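Local coordinates for glutathione S-transferase omega-like 2 (Saccharomyces cerevisiae, PDB 5LKB), which reduces disulfides and dehydroascorbate with glutathione as a one-cysteine thiol transferase and reacts with glutathionyl-(hydro)quinones, at residues Ser218-Val223 with Asp287-Thr292; Asp209-Trp214 with Phe276-Asp281; Ile177-Asn182 with Leu283-Ile288; Trp48-Leu53 with Tyr335-Asp340; Thr310-Arg313 with Ile319-Trp322. One frame throughout, in Å; residues are numbered along the deposited sequence.

The five contacts tie an all-helical C-terminal domain together and dock it on the thioredoxin-like domain. Helix 285-304 runs through the middle. It meets helix 205-220 in contact 1 and helix 174-182 in contact 3, whose centres lie about 13 Å apart. One carboxylate knits three regions: D287 OD1 is 2.9 Å from T278 OG1 of contact 2 and 3.1 Å from W322 NE1 of contact 5. Contact 2 reaches contact 3 through R179 and D209. Contact 4 is nearest the chemistry, with the H50 side chain about 6 Å from that of the nucleophile C46; in contact 1, R289 lies about 6 Å from the glutathione-binding E173, side chain to side chain.

Contact 1 (Ser218-Val223 with Asp287-Thr292); sequences SINNGV and DIRLYT
I219 and N220 of helix 205-220 press against R289 and L290 of helix 285-304 inside the helical C-terminal domain. Across the contact, I219 CG2 meets L290 CD1 at 4.1 Å. L290 reaches this methyl because its CG is anti to the backbone N (chi1 178°), which swings the end of the side chain nearer than its first bond suggests. The two branches meet at a slant, and V249 of helix 232-264 packs on both. The polar side of the contact belongs to N220, whose amide orientation is uncertain. Its CG is anti to the carbonyl carbon (chi1 -63°), which sends the amide toward the backbone of R289. As modelled, N220 OD1 lies 3.0 Å from R289 O; the amide is probably turned over, so a hydrogen bond here is possible but not settled. Replacing N220 by an alanine would probably leave R289 O without this side-chain amide beside it and open a gap next to W48 and R51. Next door, N221 OD1 accepts a hydrogen bond from NE of R15, a glutathione-binding residue. If the N220 amide is turned back, its N-H could reach R289 O, satisfying this buried side chain beside the apolar I219-L290 touch.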
# COMPACT_ATOMS: atom_id res chain seq x y z
N SER A 218 3.55 -19.94 5.12
CA SER A 218 3.39 -18.65 5.79
C SER A 218 3.85 -17.45 4.96
O SER A 218 3.45 -16.34 5.30
CB SER A 218 4.10 -18.61 7.14
OG SER A 218 5.56 -18.61 7.01
N ILE A 219 4.67 -17.62 3.93
CA ILE A 219 5.26 -16.50 3.19
C ILE A 219 4.98 -16.69 1.71
O ILE A 219 4.29 -15.89 1.08
CB ILE A 219 6.75 -16.35 3.54
CG1 ILE A 219 6.90 -15.99 5.03
CG2 ILE A 219 7.42 -15.32 2.65
CD1 ILE A 219 8.23 -16.03 5.64
N ASN A 220 5.55 -17.75 1.12
CA ASN A 220 5.37 -17.97 -0.32
C ASN A 220 3.90 -18.02 -0.69
O ASN A 220 3.42 -17.28 -1.57
CB ASN A 220 6.06 -19.25 -0.82
CG ASN A 220 7.54 -19.26 -0.66
OD1 ASN A 220 8.26 -18.24 -0.78
ND2 ASN A 220 8.05 -20.45 -0.49
N ASN A 221 3.14 -18.95 -0.06
CA ASN A 221 1.70 -19.02 -0.21
C ASN A 221 0.97 -18.12 0.79
O ASN A 221 -0.18 -17.79 0.55
CB ASN A 221 1.20 -20.48 -0.06
CG ASN A 221 -0.12 -20.69 -0.72
OD1 ASN A 221 -0.42 -20.21 -1.83
ND2 ASN A 221 -0.98 -21.44 -0.04
N GLY A 222 1.65 -17.72 1.87
CA GLY A 222 0.99 -16.87 2.85
C GLY A 222 0.52 -15.55 2.26
O GLY A 222 -0.59 -15.10 2.54
N VAL A 223 1.35 -14.95 1.39
CA VAL A 223 0.90 -13.68 0.78
C VAL A 223 -0.32 -13.88 -0.10
O VAL A 223 -1.17 -13.00 -0.18
CB VAL A 223 2.01 -12.96 0.02
CG1 VAL A 223 3.16 -12.62 0.95
CG2 VAL A 223 2.53 -13.76 -1.21
N ASP A 287 17.22 -20.14 -0.16
CA ASP A 287 17.31 -18.72 -0.53
C ASP A 287 16.49 -18.43 -1.78
O ASP A 287 15.81 -17.37 -1.88
CB ASP A 287 18.74 -18.30 -0.77
CG ASP A 287 19.59 -18.49 0.42
OD1 ASP A 287 19.38 -17.84 1.45
OD2 ASP A 287 20.55 -19.31 0.35
N ILE A 288 16.57 -19.30 -2.76
CA ILE A 288 15.87 -19.10 -4.02
C ILE A 288 14.38 -19.01 -3.77
O ILE A 288 13.70 -18.10 -4.26
CB ILE A 288 16.26 -20.21 -5.02
CG1 ILE A 288 17.75 -20.06 -5.37
CG2 ILE A 288 15.36 -20.15 -6.27
CD1 ILE A 288 18.31 -21.20 -6.19
N ARG A 289 13.84 -19.95 -3.01
CA ARG A 289 12.42 -20.01 -2.78
C ARG A 289 11.95 -18.80 -1.99
O ARG A 289 10.89 -18.25 -2.32
CB ARG A 289 12.03 -21.33 -2.09
CG ARG A 289 12.14 -22.57 -3.03
CD ARG A 289 12.07 -23.87 -2.15
NE ARG A 289 10.89 -23.86 -1.31
CZ ARG A 289 9.98 -24.79 -1.20
NH1 ARG A 289 10.05 -25.93 -1.89
NH2 ARG A 289 8.97 -24.60 -0.34
N LEU A 290 12.71 -18.36 -1.00
CA LEU A 290 12.30 -17.17 -0.23
C LEU A 290 12.39 -15.94 -1.12
O LEU A 290 11.53 -15.05 -1.03
CB LEU A 290 13.16 -16.99 1.00
CG LEU A 290 12.87 -15.76 1.88
CD1 LEU A 290 11.47 -15.84 2.39
CD2 LEU A 290 13.83 -15.67 3.01
N TYR A 291 13.45 -15.84 -1.91
CA TYR A 291 13.70 -14.64 -2.72
C TYR A 291 12.52 -14.28 -3.63
O TYR A 291 12.19 -13.09 -3.80
CB TYR A 291 14.93 -14.87 -3.63
CG TYR A 291 15.22 -13.75 -4.63
CD1 TYR A 291 14.67 -13.80 -5.86
CD2 TYR A 291 16.02 -12.68 -4.32
CE1 TYR A 291 14.88 -12.83 -6.80
CE2 TYR A 291 16.27 -11.67 -5.26
CZ TYR A 291 15.72 -11.77 -6.50
OH TYR A 291 15.94 -10.79 -7.45
N THR A 292 11.93 -15.26 -4.29
CA THR A 292 10.93 -14.92 -5.30
C THR A 292 9.73 -14.22 -4.66
O THR A 292 9.09 -13.39 -5.31
CB THR A 292 10.56 -16.11 -6.16
OG1 THR A 292 9.99 -17.09 -5.30
CG2 THR A 292 11.79 -16.70 -6.91

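Contact 2 (Asp209-Trp214 with Phe276-Asp281); sequences DDFNSW and FFTVGD
F211 of helix 205-220 points its ring at T278 and V279, in the loop that leads into helix 285-304 of the helical GST C-terminal domain. The tight part is the far end of the ring. F211 CZ comes 3.6 Å from both T278 CB and T278 CG2, and T278 stands roughly perpendicular to the F211 side chain. With F211 CG anti to the backbone N (chi1 -174°), the ring reaches from its helix toward the loop. T278 meets the ring mainly through CB and CG2; its OG1 is hydrogen-bonded to D287 OD1 near the start of helix 285-304. A286 of that helix and I252 of helix 232-264 also pack on F211, so the phenyl group is buried on several sides. The other flanks are looser. D210 and S213 on the helix lie toward solvent, as does D281 in the loop, and none of them takes part. G280 turns the chain there with a positive phi of 63°. Between the packed ring and this open margin sits V279, which runs antiparallel to the F211 side chain, one of its methyls, CG2, resting 4.1 Å from F211 CB.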
# COMPACT_ATOMS: atom_id res chain seq x y z
N ASP A 209 14.73 -28.43 3.92
CA ASP A 209 13.35 -28.87 3.83
C ASP A 209 12.49 -28.27 4.95
O ASP A 209 11.33 -27.93 4.72
CB ASP A 209 13.27 -30.39 3.88
CG ASP A 209 13.66 -31.03 2.59
OD1 ASP A 209 13.65 -30.38 1.52
OD2 ASP A 209 14.08 -32.22 2.62
N ASP A 210 13.03 -28.20 6.17
CA ASP A 210 12.24 -27.70 7.30
C ASP A 210 11.98 -26.21 7.14
O ASP A 210 10.86 -25.76 7.38
CB ASP A 210 12.97 -27.96 8.61
CG ASP A 210 13.02 -29.45 8.98
OD1 ASP A 210 12.28 -30.26 8.37
OD2 ASP A 210 13.79 -29.75 9.93
N PHE A 211 12.99 -25.43 6.73
CA PHE A 211 12.78 -24.00 6.46
C PHE A 211 11.76 -23.83 5.34
O PHE A 211 10.80 -23.04 5.46
CB PHE A 211 14.14 -23.40 6.07
CG PHE A 211 14.16 -21.91 5.89
CD1 PHE A 211 14.32 -21.09 6.98
CD2 PHE A 211 14.18 -21.36 4.61
CE1 PHE A 211 14.37 -19.69 6.82
CE2 PHE A 211 14.24 -19.98 4.41
CZ PHE A 211 14.35 -19.14 5.51
N ASN A 212 11.97 -24.52 4.22
CA ASN A 212 11.07 -24.46 3.07
C ASN A 212 9.63 -24.72 3.47
O ASN A 212 8.71 -24.10 2.93
CB ASN A 212 11.43 -25.51 2.00
CG ASN A 212 12.58 -25.12 1.09
OD1 ASN A 212 13.18 -24.03 1.16
ND2 ASN A 212 12.95 -26.10 0.24
N SER A 213 9.38 -25.66 4.39
CA SER A 213 8.02 -26.04 4.73
C SER A 213 7.23 -24.86 5.33
O SER A 213 6.10 -24.61 4.91
CB SER A 213 8.01 -27.24 5.70
OG SER A 213 6.68 -27.62 5.92
N TRP A 214 7.79 -24.20 6.35
CA TRP A 214 7.04 -23.09 6.96
C TRP A 214 7.12 -21.83 6.12
O TRP A 214 6.18 -21.02 6.16
CB TRP A 214 7.45 -22.82 8.42
CG TRP A 214 8.85 -22.48 8.71
CD1 TRP A 214 9.86 -23.35 9.08
CD2 TRP A 214 9.44 -21.18 8.74
NE1 TRP A 214 11.01 -22.67 9.31
CE2 TRP A 214 10.78 -21.32 9.14
CE3 TRP A 214 8.95 -19.88 8.50
CZ2 TRP A 214 11.67 -20.24 9.25
CZ3 TRP A 214 9.83 -18.81 8.62
CH2 TRP A 214 11.16 -18.97 9.03
N PHE A 276 26.21 -14.89 3.87
CA PHE A 276 24.97 -14.38 4.52
C PHE A 276 23.74 -14.97 3.82
O PHE A 276 23.21 -14.38 2.89
CB PHE A 276 24.98 -12.86 4.51
CG PHE A 276 23.83 -12.25 5.25
CD1 PHE A 276 23.50 -12.62 6.55
CD2 PHE A 276 23.09 -11.24 4.65
CE1 PHE A 276 22.41 -12.04 7.23
CE2 PHE A 276 22.04 -10.64 5.32
CZ PHE A 276 21.70 -11.01 6.61
N PHE A 277 23.31 -16.17 4.25
CA PHE A 277 22.24 -16.94 3.63
C PHE A 277 21.33 -17.54 4.70
O PHE A 277 21.65 -17.58 5.88
CB PHE A 277 22.80 -18.07 2.72
CG PHE A 277 23.74 -17.57 1.67
CD1 PHE A 277 23.23 -17.00 0.52
CD2 PHE A 277 25.11 -17.65 1.83
CE1 PHE A 277 24.06 -16.53 -0.46
CE2 PHE A 277 25.94 -17.18 0.85
CZ PHE A 277 25.41 -16.60 -0.31
N THR A 278 20.14 -17.95 4.26
CA THR A 278 19.11 -18.41 5.20
C THR A 278 19.50 -19.71 5.90
O THR A 278 19.24 -19.87 7.09
CB THR A 278 17.74 -18.58 4.54
OG1 THR A 278 17.83 -19.39 3.35
CG2 THR A 278 17.13 -17.18 4.20
N VAL A 279 20.10 -20.65 5.15
CA VAL A 279 20.43 -21.98 5.67
C VAL A 279 21.92 -22.21 5.44
O VAL A 279 22.41 -22.09 4.30
CB VAL A 279 19.57 -23.07 5.01
CG1 VAL A 279 19.99 -24.45 5.49
CG2 VAL A 279 18.17 -22.83 5.34
N GLY A 280 22.63 -22.49 6.52
CA GLY A 280 24.06 -22.65 6.46
C GLY A 280 24.77 -21.38 6.04
O GLY A 280 24.31 -20.26 6.26
N ASP A 281 25.90 -21.58 5.38
CA ASP A 281 26.79 -20.49 5.02
C ASP A 281 27.02 -20.38 3.52
O ASP A 281 27.99 -19.76 3.08
CB ASP A 281 28.11 -20.63 5.79
CG ASP A 281 28.83 -21.91 5.47
OD1 ASP A 281 28.23 -22.80 4.83
OD2 ASP A 281 30.01 -22.04 5.85

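Contact 3 (Ile177-Asn182 with Leu283-Ile288); sequences IIRILN and LTEADI
A side-on, two-pronged salt bridge joins R179 to the buried carboxylate of E285. R179 NE gives a bond of 2.7 Å to E285 OE2 (159° at the hydrogen), and R179 NH2 one of 2.9 Å to E285 OE1. Both oxygens are met on their syn sides, and the two planar groups lie only 19° from coplanar. R179 bends at chi2 (-61°) to bring its edge round, while E285 reaches out fully extended. A water donates to both E285 OE2 and I178 O, and N212 ND2 bonds OE1; this many donors would probably favour the ionised carboxylate. I178 lays its CD1 3.8 Å from E285 CG. Behind E285, T284 and D287 form a capping box: A286 N bonds T284 OG1, and T284 N bonds D287 OD2. The bridge fastens helix 174-182 of the thioredoxin-like domain to the start of helix 285-304, with D209 of helix 205-220 also salt-bridged to R179 and helix 47-58 packed on I178.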
# COMPACT_ATOMS: atom_id res chain seq x y z
N ILE A 177 10.52 -29.16 -10.02
CA ILE A 177 11.35 -28.75 -11.17
C ILE A 177 12.72 -28.28 -10.70
O ILE A 177 13.75 -28.61 -11.31
CB ILE A 177 10.62 -27.68 -12.03
CG1 ILE A 177 9.38 -28.26 -12.70
CG2 ILE A 177 11.57 -27.03 -13.06
CD1 ILE A 177 8.40 -27.16 -13.24
N ILE A 178 12.80 -27.50 -9.62
CA ILE A 178 14.11 -27.04 -9.18
C ILE A 178 14.99 -28.17 -8.63
O ILE A 178 16.23 -28.06 -8.66
CB ILE A 178 13.96 -25.82 -8.22
CG1 ILE A 178 13.26 -26.24 -6.92
CG2 ILE A 178 13.31 -24.68 -8.96
CD1 ILE A 178 13.00 -25.01 -5.97
N ARG A 179 14.38 -29.25 -8.14
CA ARG A 179 15.15 -30.42 -7.75
C ARG A 179 15.65 -31.13 -9.00
O ARG A 179 16.81 -31.56 -9.05
CB ARG A 179 14.26 -31.33 -6.89
CG ARG A 179 14.02 -30.85 -5.46
CD ARG A 179 15.29 -30.73 -4.63
NE ARG A 179 15.09 -29.99 -3.37
CZ ARG A 179 14.70 -30.50 -2.22
NH1 ARG A 179 14.47 -31.83 -2.12
NH2 ARG A 179 14.57 -29.72 -1.15
N ILE A 180 14.81 -31.22 -10.03
CA ILE A 180 15.28 -31.83 -11.28
C ILE A 180 16.49 -31.07 -11.82
O ILE A 180 17.52 -31.66 -12.18
CB ILE A 180 14.14 -31.93 -12.30
CG1 ILE A 180 13.02 -32.83 -11.80
CG2 ILE A 180 14.64 -32.45 -13.68
CD1 ILE A 180 11.74 -32.81 -12.69
N LEU A 181 16.38 -29.73 -11.90
CA LEU A 181 17.46 -28.94 -12.46
C LEU A 181 18.70 -29.09 -11.63
O LEU A 181 19.78 -29.05 -12.18
CB LEU A 181 17.02 -27.47 -12.48
CG LEU A 181 15.85 -27.18 -13.42
CD1 LEU A 181 15.40 -25.75 -13.26
CD2 LEU A 181 16.10 -27.44 -14.91
N ASN A 182 18.58 -29.18 -10.31
CA ASN A 182 19.74 -29.26 -9.46
C ASN A 182 20.38 -30.67 -9.46
O ASN A 182 21.55 -30.77 -9.07
CB ASN A 182 19.43 -28.84 -8.03
CG ASN A 182 20.66 -28.83 -7.15
OD1 ASN A 182 21.57 -27.99 -7.34
ND2 ASN A 182 20.69 -29.73 -6.17
N LEU A 283 24.78 -20.29 -0.60
CA LEU A 283 23.53 -20.18 -1.34
C LEU A 283 22.91 -21.55 -1.55
O LEU A 283 23.57 -22.49 -2.01
CB LEU A 283 23.78 -19.52 -2.67
CG LEU A 283 22.64 -19.33 -3.66
CD1 LEU A 283 21.78 -18.23 -3.16
CD2 LEU A 283 23.10 -19.04 -5.09
N THR A 284 21.66 -21.67 -1.20
CA THR A 284 20.87 -22.86 -1.37
C THR A 284 19.51 -22.55 -1.96
O THR A 284 19.08 -21.38 -2.07
CB THR A 284 20.67 -23.63 -0.06
OG1 THR A 284 19.63 -23.01 0.72
CG2 THR A 284 21.99 -23.78 0.74
N GLU A 285 18.82 -23.63 -2.29
CA GLU A 285 17.43 -23.58 -2.72
C GLU A 285 16.53 -22.80 -1.76
O GLU A 285 15.54 -22.19 -2.19
CB GLU A 285 16.91 -25.01 -2.79
CG GLU A 285 15.50 -25.14 -3.12
CD GLU A 285 15.04 -26.60 -3.08
OE1 GLU A 285 14.31 -26.99 -2.14
OE2 GLU A 285 15.40 -27.34 -4.02
N ALA A 286 16.83 -22.87 -0.46
CA ALA A 286 16.01 -22.15 0.52
C ALA A 286 16.04 -20.66 0.22
O ALA A 286 15.01 -19.98 0.35
CB ALA A 286 16.53 -22.38 1.94
N ASP A 287 17.22 -20.14 -0.16
CA ASP A 287 17.31 -18.72 -0.53
C ASP A 287 16.49 -18.43 -1.78
O ASP A 287 15.81 -17.37 -1.88
CB ASP A 287 18.74 -18.30 -0.77
CG ASP A 287 19.59 -18.49 0.42
OD1 ASP A 287 19.38 -17.84 1.45
OD2 ASP A 287 20.55 -19.31 0.35
N ILE A 288 16.57 -19.30 -2.76
CA ILE A 288 15.87 -19.10 -4.02
C ILE A 288 14.38 -19.01 -3.77
O ILE A 288 13.70 -18.10 -4.26
CB ILE A 288 16.26 -20.21 -5.02
CG1 ILE A 288 17.75 -20.06 -5.37
CG2 ILE A 288 15.36 -20.15 -6.27
CD1 ILE A 288 18.31 -21.20 -6.19
O HOH W 1 17.12 -26.87 -6.10

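Contact 4 (Trp48-Leu53 with Tyr335-Asp340); sequences WAHRTL and YTTDFD
H50 CG lies anti to the backbone N (chi1 -167°), which carries the imidazole out to T336, whose own chi1 of 59° leaves OG1 between N and the carbonyl carbon, facing the ring. H50 belongs to helix 47-58, the first helix of the thioredoxin-like domain, and T336 and T337 to the turn before helix 339-349 of the helical domain; the contact is therefore part of the interface between the two domains of the GST fold. H50 NE2 donates to T336 OG1 over 2.9 Å. The bond is bent, 142° at the hydrogen, although the oxygen lies in the ring plane. T337 OG1 also sits at the ring edge, 3.2 Å from H50 CE1. Both hydroxyls have other partners, A332 O and F333 O for T336, F333 O and Y291 OH for T337, which probably limits how the oxygens can turn. On its other nitrogen, H50 ND1 is bonded by R296 of helix 285-304, so the imidazole is held at both nitrogens, which probably restricts its rotation. The H50 side chain lies about 6 Å from that of C46, the nucleophile. Beside the polar pair, the T336 methyl CG2 packs 3.8 Å from L53 CB.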
# COMPACT_ATOMS: atom_id res chain seq x y z
N TRP A 48 6.63 -18.65 -8.46
CA TRP A 48 6.86 -20.10 -8.56
C TRP A 48 7.72 -20.38 -9.78
O TRP A 48 8.75 -21.08 -9.69
CB TRP A 48 5.47 -20.78 -8.60
CG TRP A 48 4.47 -20.31 -7.57
CD1 TRP A 48 3.43 -19.46 -7.79
CD2 TRP A 48 4.49 -20.53 -6.14
NE1 TRP A 48 2.80 -19.14 -6.62
CE2 TRP A 48 3.41 -19.82 -5.60
CE3 TRP A 48 5.28 -21.31 -5.29
CZ2 TRP A 48 3.11 -19.85 -4.25
CZ3 TRP A 48 4.98 -21.36 -3.97
CH2 TRP A 48 3.89 -20.62 -3.44
N ALA A 49 7.30 -19.85 -10.93
CA ALA A 49 8.10 -20.00 -12.15
C ALA A 49 9.45 -19.33 -12.00
O ALA A 49 10.46 -19.80 -12.54
CB ALA A 49 7.32 -19.42 -13.33
N HIS A 50 9.52 -18.21 -11.27
CA HIS A 50 10.77 -17.52 -11.09
C HIS A 50 11.80 -18.45 -10.44
O HIS A 50 12.96 -18.38 -10.73
CB HIS A 50 10.53 -16.21 -10.30
CG HIS A 50 11.68 -15.25 -10.30
ND1 HIS A 50 11.60 -14.02 -9.64
CD2 HIS A 50 12.87 -15.28 -10.92
CE1 HIS A 50 12.72 -13.36 -9.86
NE2 HIS A 50 13.51 -14.10 -10.64
N ARG A 51 11.38 -19.33 -9.53
CA ARG A 51 12.31 -20.26 -8.90
C ARG A 51 13.05 -21.04 -9.95
O ARG A 51 14.24 -21.25 -9.81
CB ARG A 51 11.56 -21.28 -8.04
CG ARG A 51 10.70 -20.73 -6.86
CD ARG A 51 9.83 -21.86 -6.39
NE ARG A 51 9.32 -21.64 -5.04
CZ ARG A 51 8.68 -22.56 -4.34
NH1 ARG A 51 8.51 -23.78 -4.88
NH2 ARG A 51 8.26 -22.28 -3.13
N THR A 52 12.34 -21.44 -10.99
CA THR A 52 12.94 -22.30 -12.00
C THR A 52 13.89 -21.54 -12.90
O THR A 52 14.87 -22.12 -13.37
CB THR A 52 11.86 -23.04 -12.80
OG1 THR A 52 11.15 -22.22 -13.70
CG2 THR A 52 10.86 -23.73 -11.91
N LEU A 53 13.61 -20.25 -13.18
CA LEU A 53 14.53 -19.45 -13.98
C LEU A 53 15.84 -19.23 -13.24
O LEU A 53 16.92 -19.35 -13.84
CB LEU A 53 13.91 -18.11 -14.31
CG LEU A 53 12.75 -18.10 -15.24
CD1 LEU A 53 12.25 -16.64 -15.42
CD2 LEU A 53 13.05 -18.69 -16.61
N TYR A 335 18.85 -10.75 -13.37
CA TYR A 335 18.47 -10.77 -14.78
C TYR A 335 17.34 -11.73 -15.08
O TYR A 335 16.88 -11.81 -16.23
CB TYR A 335 19.70 -10.97 -15.69
CG TYR A 335 20.65 -9.80 -15.54
CD1 TYR A 335 20.29 -8.54 -15.97
CD2 TYR A 335 21.85 -9.94 -14.89
CE1 TYR A 335 21.15 -7.42 -15.81
CE2 TYR A 335 22.71 -8.83 -14.72
CZ TYR A 335 22.33 -7.58 -15.18
OH TYR A 335 23.13 -6.46 -15.03
N THR A 336 16.77 -12.34 -14.04
CA THR A 336 15.50 -13.03 -14.14
C THR A 336 14.36 -12.30 -13.45
O THR A 336 13.23 -12.80 -13.49
CB THR A 336 15.56 -14.43 -13.53
OG1 THR A 336 15.92 -14.46 -12.16
CG2 THR A 336 16.57 -15.33 -14.32
N THR A 337 14.65 -11.14 -12.86
CA THR A 337 13.67 -10.35 -12.09
C THR A 337 13.20 -9.23 -13.00
O THR A 337 13.99 -8.34 -13.36
CB THR A 337 14.29 -9.83 -10.82
OG1 THR A 337 14.75 -10.93 -10.03
CG2 THR A 337 13.26 -9.03 -9.97
N ASP A 338 11.92 -9.26 -13.39
CA ASP A 338 11.32 -8.30 -14.31
C ASP A 338 10.20 -7.61 -13.53
O ASP A 338 9.09 -8.14 -13.39
CB ASP A 338 10.85 -8.96 -15.61
CG ASP A 338 10.39 -7.94 -16.63
OD1 ASP A 338 9.62 -6.97 -16.29
OD2 ASP A 338 10.78 -8.11 -17.81
N PHE A 339 10.50 -6.40 -13.04
CA PHE A 339 9.51 -5.68 -12.25
C PHE A 339 8.33 -5.17 -13.07
O PHE A 339 7.26 -4.95 -12.49
CB PHE A 339 10.18 -4.52 -11.51
CG PHE A 339 11.14 -4.96 -10.41
CD1 PHE A 339 10.66 -5.64 -9.28
CD2 PHE A 339 12.50 -4.75 -10.51
CE1 PHE A 339 11.51 -6.04 -8.29
CE2 PHE A 339 13.38 -5.16 -9.51
CZ PHE A 339 12.92 -5.81 -8.41
N ASP A 340 8.45 -4.95 -14.38
CA ASP A 340 7.29 -4.58 -15.16
C ASP A 340 6.32 -5.74 -15.23
O ASP A 340 5.13 -5.55 -15.00
CB ASP A 340 7.66 -4.09 -16.55
CG ASP A 340 8.46 -2.79 -16.53
OD1 ASP A 340 8.24 -1.94 -15.67
OD2 ASP A 340 9.36 -2.62 -17.35

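Contact 5 (Thr310-Arg313 with Ile319-Trp322); sequences TSIR and IHLW
H320 turns the flat of its ring to the backbone of R313, and I312 reaches in beside it. The R313 CA stands 3.6 Å from the ring centroid and only 3° off the ring normal, a CH-pi contact almost exactly over the centre of one face. R313 CB continues over the same face toward its outer end, 3.7 Å from H320 NE2. With H320 CG anti to the backbone N (chi1 -170°), the imidazole reaches across to helix 312-315 and lies face-on to R313 CA. The rest of R313 leads elsewhere: its guanidinium makes a salt bridge with D298 of helix 285-304 and a hydrogen bond to P365 O, so arginine and histidine meet through carbon. I312 approaches from its CG2 side. This methyl lies 3.8 Å from H320 CA and 4.0 Å from I319 CG2, filling the angle between two consecutive residues of helix 317-329. F297 packs on I312, and V294 on I319. A serine in place of H320 would probably leave R313 CA and CB without the flat surface they rest on and open a gap between the two helices. This corner of the C-terminal domain, where helix 312-315 is followed at once by helix 317-329, is thus joined by dispersion and CH-pi contact, while the charge of R313 is paired with D298, away from the ring.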
# COMPACT_ATOMS: atom_id res chain seq x y z
N THR A 310 4.21 -3.36 7.58
CA THR A 310 5.39 -2.63 7.20
C THR A 310 5.85 -3.20 5.88
O THR A 310 5.22 -4.12 5.33
CB THR A 310 6.47 -2.72 8.28
OG1 THR A 310 7.54 -1.83 7.98
CG2 THR A 310 6.92 -4.12 8.44
N SER A 311 6.93 -2.63 5.35
CA SER A 311 7.56 -3.12 4.13
C SER A 311 8.88 -3.78 4.49
O SER A 311 9.38 -3.68 5.62
CB SER A 311 7.82 -1.96 3.17
OG SER A 311 8.69 -1.05 3.68
N ILE A 312 9.42 -4.55 3.55
CA ILE A 312 10.77 -5.09 3.74
C ILE A 312 11.77 -3.97 3.96
O ILE A 312 12.55 -3.97 4.93
CB ILE A 312 11.20 -5.95 2.55
CG1 ILE A 312 10.25 -7.17 2.37
CG2 ILE A 312 12.66 -6.43 2.70
CD1 ILE A 312 10.13 -8.09 3.55
N ARG A 313 11.75 -2.96 3.09
CA ARG A 313 12.80 -1.96 3.13
C ARG A 313 12.71 -1.13 4.43
O ARG A 313 13.75 -0.72 4.98
CB ARG A 313 12.69 -1.04 1.90
CG ARG A 313 11.42 -0.19 1.81
CD ARG A 313 11.26 0.47 0.46
NE ARG A 313 11.15 -0.51 -0.61
CZ ARG A 313 11.24 -0.26 -1.89
NH1 ARG A 313 11.36 1.01 -2.34
NH2 ARG A 313 11.24 -1.25 -2.76
N ILE A 319 16.44 -9.09 6.35
CA ILE A 319 15.89 -9.56 5.07
C ILE A 319 16.23 -8.57 3.95
O ILE A 319 16.56 -8.99 2.83
CB ILE A 319 14.38 -9.79 5.18
CG1 ILE A 319 14.01 -10.89 6.20
CG2 ILE A 319 13.81 -10.13 3.82
CD1 ILE A 319 12.51 -11.04 6.48
N HIS A 320 16.14 -7.27 4.22
CA HIS A 320 16.41 -6.29 3.20
C HIS A 320 17.87 -6.36 2.71
O HIS A 320 18.15 -6.20 1.51
CB HIS A 320 16.05 -4.89 3.73
CG HIS A 320 16.07 -3.80 2.68
ND1 HIS A 320 16.49 -2.53 2.97
CD2 HIS A 320 15.70 -3.78 1.38
CE1 HIS A 320 16.37 -1.77 1.92
NE2 HIS A 320 15.91 -2.49 0.92
N LEU A 321 18.82 -6.55 3.63
CA LEU A 321 20.21 -6.70 3.23
C LEU A 321 20.42 -7.98 2.42
O LEU A 321 21.03 -7.95 1.33
CB LEU A 321 21.05 -6.71 4.49
CG LEU A 321 22.54 -6.95 4.25
CD1 LEU A 321 23.16 -5.86 3.50
CD2 LEU A 321 23.20 -7.11 5.64
N TRP A 322 19.81 -9.08 2.88
CA TRP A 322 19.92 -10.36 2.21
C TRP A 322 19.35 -10.31 0.78
O TRP A 322 19.95 -10.85 -0.15
CB TRP A 322 19.24 -11.39 3.11
CG TRP A 322 18.93 -12.72 2.46
CD1 TRP A 322 19.74 -13.83 2.42
CD2 TRP A 322 17.73 -13.08 1.78
NE1 TRP A 322 19.10 -14.82 1.75
CE2 TRP A 322 17.87 -14.40 1.35
CE3 TRP A 322 16.55 -12.39 1.47
CZ2 TRP A 322 16.87 -15.06 0.64
CZ3 TRP A 322 15.56 -13.02 0.80
CH2 TRP A 322 15.72 -14.34 0.36